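Local coordinates for UPF0303 protein YBR137W (Saccharomyces cerevisiae, PDB 4CLC) that is a cytoplasmic protein of uncertain function that belongs to the HbpS-like UPF0303 family and is found here in an assembly with other protein chains, at residues 50-61 against 73-84. Residues are numbered along the deposited sequence; the frame is centred on the assembly and turned at random.
Sequences VKENFPEKPVAI and RTVTYGGSALDN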
# COMPACT_ATOMS: atom_id res chain seq x y z
N VAL D 50 14.01 -18.31 -33.64
CA VAL D 50 12.95 -17.33 -33.87
C VAL D 50 13.30 -16.43 -35.05
O VAL D 50 12.42 -16.01 -35.80
CB VAL D 50 12.65 -16.46 -32.60
CG1 VAL D 50 11.78 -15.27 -32.93
CG2 VAL D 50 11.94 -17.29 -31.55
N LYS D 51 14.58 -16.12 -35.24
CA LYS D 51 14.84 -15.16 -36.29
C LYS D 51 14.90 -15.81 -37.68
O LYS D 51 14.64 -15.15 -38.69
CB LYS D 51 16.09 -14.33 -36.01
CG LYS D 51 15.72 -12.81 -36.07
CD LYS D 51 16.90 -11.89 -36.37
CE LYS D 51 18.10 -12.24 -35.55
NZ LYS D 51 19.29 -11.60 -36.16
N GLU D 52 15.23 -17.10 -37.74
CA GLU D 52 15.16 -17.80 -39.01
C GLU D 52 13.71 -18.03 -39.41
O GLU D 52 13.28 -17.61 -40.49
CB GLU D 52 15.91 -19.14 -38.96
CG GLU D 52 17.36 -19.03 -39.44
CD GLU D 52 18.23 -20.16 -38.91
OE1 GLU D 52 17.71 -21.28 -38.73
OE2 GLU D 52 19.43 -19.92 -38.67
N ASN D 53 12.94 -18.65 -38.52
CA ASN D 53 11.52 -18.90 -38.76
C ASN D 53 10.62 -17.66 -38.86
O ASN D 53 9.67 -17.65 -39.64
CB ASN D 53 10.97 -19.81 -37.68
CG ASN D 53 11.64 -21.17 -37.67
OD1 ASN D 53 11.12 -22.13 -38.23
ND2 ASN D 53 12.80 -21.25 -37.03
N PHE D 54 10.90 -16.62 -38.08
CA PHE D 54 10.04 -15.44 -38.13
C PHE D 54 10.78 -14.13 -38.32
O PHE D 54 10.64 -13.22 -37.49
CB PHE D 54 9.21 -15.35 -36.86
CG PHE D 54 8.20 -16.43 -36.72
CD1 PHE D 54 8.55 -17.65 -36.16
CD2 PHE D 54 6.90 -16.23 -37.15
CE1 PHE D 54 7.62 -18.66 -36.03
CE2 PHE D 54 5.96 -17.22 -37.02
CZ PHE D 54 6.32 -18.44 -36.45
N PRO D 55 11.52 -14.00 -39.44
CA PRO D 55 12.28 -12.77 -39.72
C PRO D 55 11.35 -11.58 -39.69
O PRO D 55 10.20 -11.71 -40.12
CB PRO D 55 12.82 -13.00 -41.12
CG PRO D 55 11.82 -13.94 -41.74
CD PRO D 55 11.44 -14.87 -40.63
N GLU D 56 11.85 -10.47 -39.18
CA GLU D 56 11.08 -9.23 -39.10
C GLU D 56 9.87 -9.29 -38.17
O GLU D 56 8.96 -8.47 -38.28
CB GLU D 56 10.64 -8.80 -40.49
CG GLU D 56 11.81 -8.59 -41.42
CD GLU D 56 11.42 -7.88 -42.69
OE1 GLU D 56 10.28 -8.10 -43.16
OE2 GLU D 56 12.26 -7.10 -43.20
N LYS D 57 9.89 -10.24 -37.22
CA LYS D 57 8.97 -10.25 -36.08
C LYS D 57 9.75 -9.98 -34.79
O LYS D 57 10.63 -10.76 -34.42
CB LYS D 57 8.22 -11.59 -35.99
CG LYS D 57 7.01 -11.71 -36.92
CD LYS D 57 5.88 -10.80 -36.48
CE LYS D 57 4.69 -10.85 -37.42
NZ LYS D 57 3.59 -9.95 -36.91
N PRO D 58 9.47 -8.85 -34.12
CA PRO D 58 10.18 -8.62 -32.87
C PRO D 58 9.70 -9.57 -31.78
O PRO D 58 8.51 -9.58 -31.44
CB PRO D 58 9.84 -7.17 -32.53
CG PRO D 58 8.48 -6.97 -33.12
CD PRO D 58 8.39 -7.87 -34.34
N VAL D 59 10.62 -10.29 -31.17
CA VAL D 59 10.24 -11.28 -30.19
C VAL D 59 11.17 -11.20 -28.99
O VAL D 59 12.36 -10.98 -29.15
CB VAL D 59 10.25 -12.69 -30.80
CG1 VAL D 59 10.18 -13.75 -29.75
CG2 VAL D 59 9.09 -12.83 -31.74
N ALA D 60 10.60 -11.34 -27.80
CA ALA D 60 11.37 -11.27 -26.57
C ALA D 60 11.55 -12.68 -26.03
O ALA D 60 10.63 -13.48 -26.05
CB ALA D 60 10.69 -10.37 -25.56
N ILE D 61 12.76 -12.98 -25.56
CA ILE D 61 13.09 -14.31 -25.07
C ILE D 61 13.69 -14.23 -23.67
O ILE D 61 14.65 -13.52 -23.47
CB ILE D 61 14.09 -15.00 -26.02
CG1 ILE D 61 13.49 -15.13 -27.42
CG2 ILE D 61 14.51 -16.34 -25.49
CD1 ILE D 61 14.50 -15.50 -28.47
N ARG D 73 18.26 -12.73 -21.49
CA ARG D 73 17.19 -11.98 -22.11
C ARG D 73 17.68 -11.41 -23.44
O ARG D 73 18.84 -11.02 -23.55
CB ARG D 73 16.69 -10.87 -21.19
CG ARG D 73 15.59 -10.03 -21.78
CD ARG D 73 14.27 -10.78 -21.79
NE ARG D 73 13.78 -11.05 -20.44
CZ ARG D 73 13.14 -10.16 -19.69
NH1 ARG D 73 12.92 -8.93 -20.15
NH2 ARG D 73 12.72 -10.50 -18.48
N THR D 74 16.81 -11.39 -24.43
CA THR D 74 17.15 -10.77 -25.70
C THR D 74 15.91 -10.33 -26.46
O THR D 74 14.80 -10.70 -26.13
CB THR D 74 17.99 -11.68 -26.62
OG1 THR D 74 18.46 -10.91 -27.73
CG2 THR D 74 17.18 -12.82 -27.14
N VAL D 75 16.13 -9.52 -27.46
CA VAL D 75 15.07 -8.99 -28.27
C VAL D 75 15.46 -9.37 -29.71
O VAL D 75 16.60 -9.14 -30.11
CB VAL D 75 14.93 -7.47 -28.00
CG1 VAL D 75 14.83 -6.65 -29.26
CG2 VAL D 75 13.77 -7.21 -27.06
N THR D 76 14.56 -10.00 -30.47
CA THR D 76 14.96 -10.66 -31.74
C THR D 76 15.03 -9.75 -32.95
O THR D 76 15.58 -10.14 -33.99
CB THR D 76 14.02 -11.82 -32.15
OG1 THR D 76 12.69 -11.31 -32.34
CG2 THR D 76 14.01 -12.92 -31.12
N TYR D 77 14.50 -8.54 -32.82
CA TYR D 77 14.38 -7.65 -33.95
C TYR D 77 13.84 -6.33 -33.44
O TYR D 77 13.32 -6.26 -32.32
CB TYR D 77 13.45 -8.24 -35.00
CG TYR D 77 13.55 -7.64 -36.38
CD1 TYR D 77 14.54 -8.06 -37.26
CD2 TYR D 77 12.65 -6.69 -36.82
CE1 TYR D 77 14.63 -7.55 -38.53
CE2 TYR D 77 12.74 -6.17 -38.09
CZ TYR D 77 13.74 -6.61 -38.94
OH TYR D 77 13.85 -6.11 -40.21
N GLY D 78 13.95 -5.29 -34.26
CA GLY D 78 13.45 -3.98 -33.91
C GLY D 78 11.94 -3.96 -33.72
O GLY D 78 11.22 -4.87 -34.15
N GLY D 79 11.46 -2.92 -33.06
CA GLY D 79 10.05 -2.84 -32.77
C GLY D 79 9.54 -3.67 -31.60
O GLY D 79 8.33 -3.83 -31.45
N SER D 80 10.45 -4.21 -30.79
CA SER D 80 10.04 -4.77 -29.51
C SER D 80 9.77 -3.60 -28.59
O SER D 80 10.05 -2.44 -28.93
CB SER D 80 11.11 -5.66 -28.90
OG SER D 80 12.22 -4.89 -28.46
N ALA D 81 9.23 -3.88 -27.40
CA ALA D 81 8.78 -2.82 -26.52
C ALA D 81 8.64 -3.31 -25.10
O ALA D 81 8.60 -4.50 -24.85
CB ALA D 81 7.47 -2.23 -27.00
N LEU D 82 8.52 -2.36 -24.17
CA LEU D 82 7.99 -2.66 -22.86
C LEU D 82 6.60 -3.25 -23.13
O LEU D 82 6.04 -3.04 -24.21
CB LEU D 82 7.90 -1.38 -22.02
CG LEU D 82 7.70 -1.36 -20.50
CD1 LEU D 82 8.85 -2.04 -19.76
CD2 LEU D 82 7.57 0.08 -20.09
N ASP D 83 6.07 -3.99 -22.18
CA ASP D 83 4.87 -4.84 -22.38
C ASP D 83 5.28 -6.16 -23.03
O ASP D 83 4.69 -7.19 -22.71
CB ASP D 83 3.79 -4.11 -23.22
CG ASP D 83 2.68 -5.02 -23.70
OD1 ASP D 83 1.72 -5.24 -22.94
OD2 ASP D 83 2.77 -5.49 -24.86
N ASN D 84 6.40 -6.20 -23.74
CA ASN D 84 7.02 -7.49 -23.95
C ASN D 84 7.52 -7.99 -22.62
O ASN D 84 7.50 -9.18 -22.33
CB ASN D 84 8.16 -7.42 -24.95
CG ASN D 84 7.68 -7.41 -26.38
OD1 ASN D 84 7.91 -6.45 -27.11
ND2 ASN D 84 7.02 -8.49 -26.79
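The open end of an antiparallel beta hairpin, strands 60-64 and 70-75, illustrates how a threonine can prolong strand pairing once the regular ladder stops. Ile61 and Thr74 form the hydrogen-bonded pair, Ile61 N reaching Thr74 O at 3.1 Å and Thr74 N returning to Ile61 O. Ala60 and Val75 follow as a non-hydrogen-bonded pair. One step on, Thr76 N still bonds Val59 O at 2.7 Å, and there the side chain joins in. With chi1 at 61°, Thr76 OG1 sits between its own backbone N and carbonyl carbon and turns toward 50-61, giving its proton to Lys57 O at 3.0 Å, in the carbonyl plane. The same oxygen receives a weak bond from Val59 N, bent to 126° at the hydrogen. The threonine's methyl, Thr76 CG2, rests against Val50 CG1 of helix 36-53 and Ile61 CD1, each at 3.7 Å. Beyond the ladder, the Pro58 ring packs on the backbone of Gly78 to Ser80. Tyr77 swings its ring over the type II turn 54-57: Glu56 CA stands 3.6 Å from the ring centroid, only 10° off the normal, a CH-pi contact over the face, while the Glu56 side chain runs alongside the ring, CG 3.4 Å from Tyr77 OH. A serine in place of Tyr77 would probably leave the turn at Glu56 without its aromatic cover and deprive an aromatic side chain of another protein's chain of the ring it meets. At the other end, Arg73 forms salt bridges with Asp62 and Asp85. A single hydroxyl thus bridges Lys57 O and, weakly, Val59 N, which probably helps set where the loop after helix 36-53 enters the sheet, while apolar and CH-pi contacts hold the outer turn.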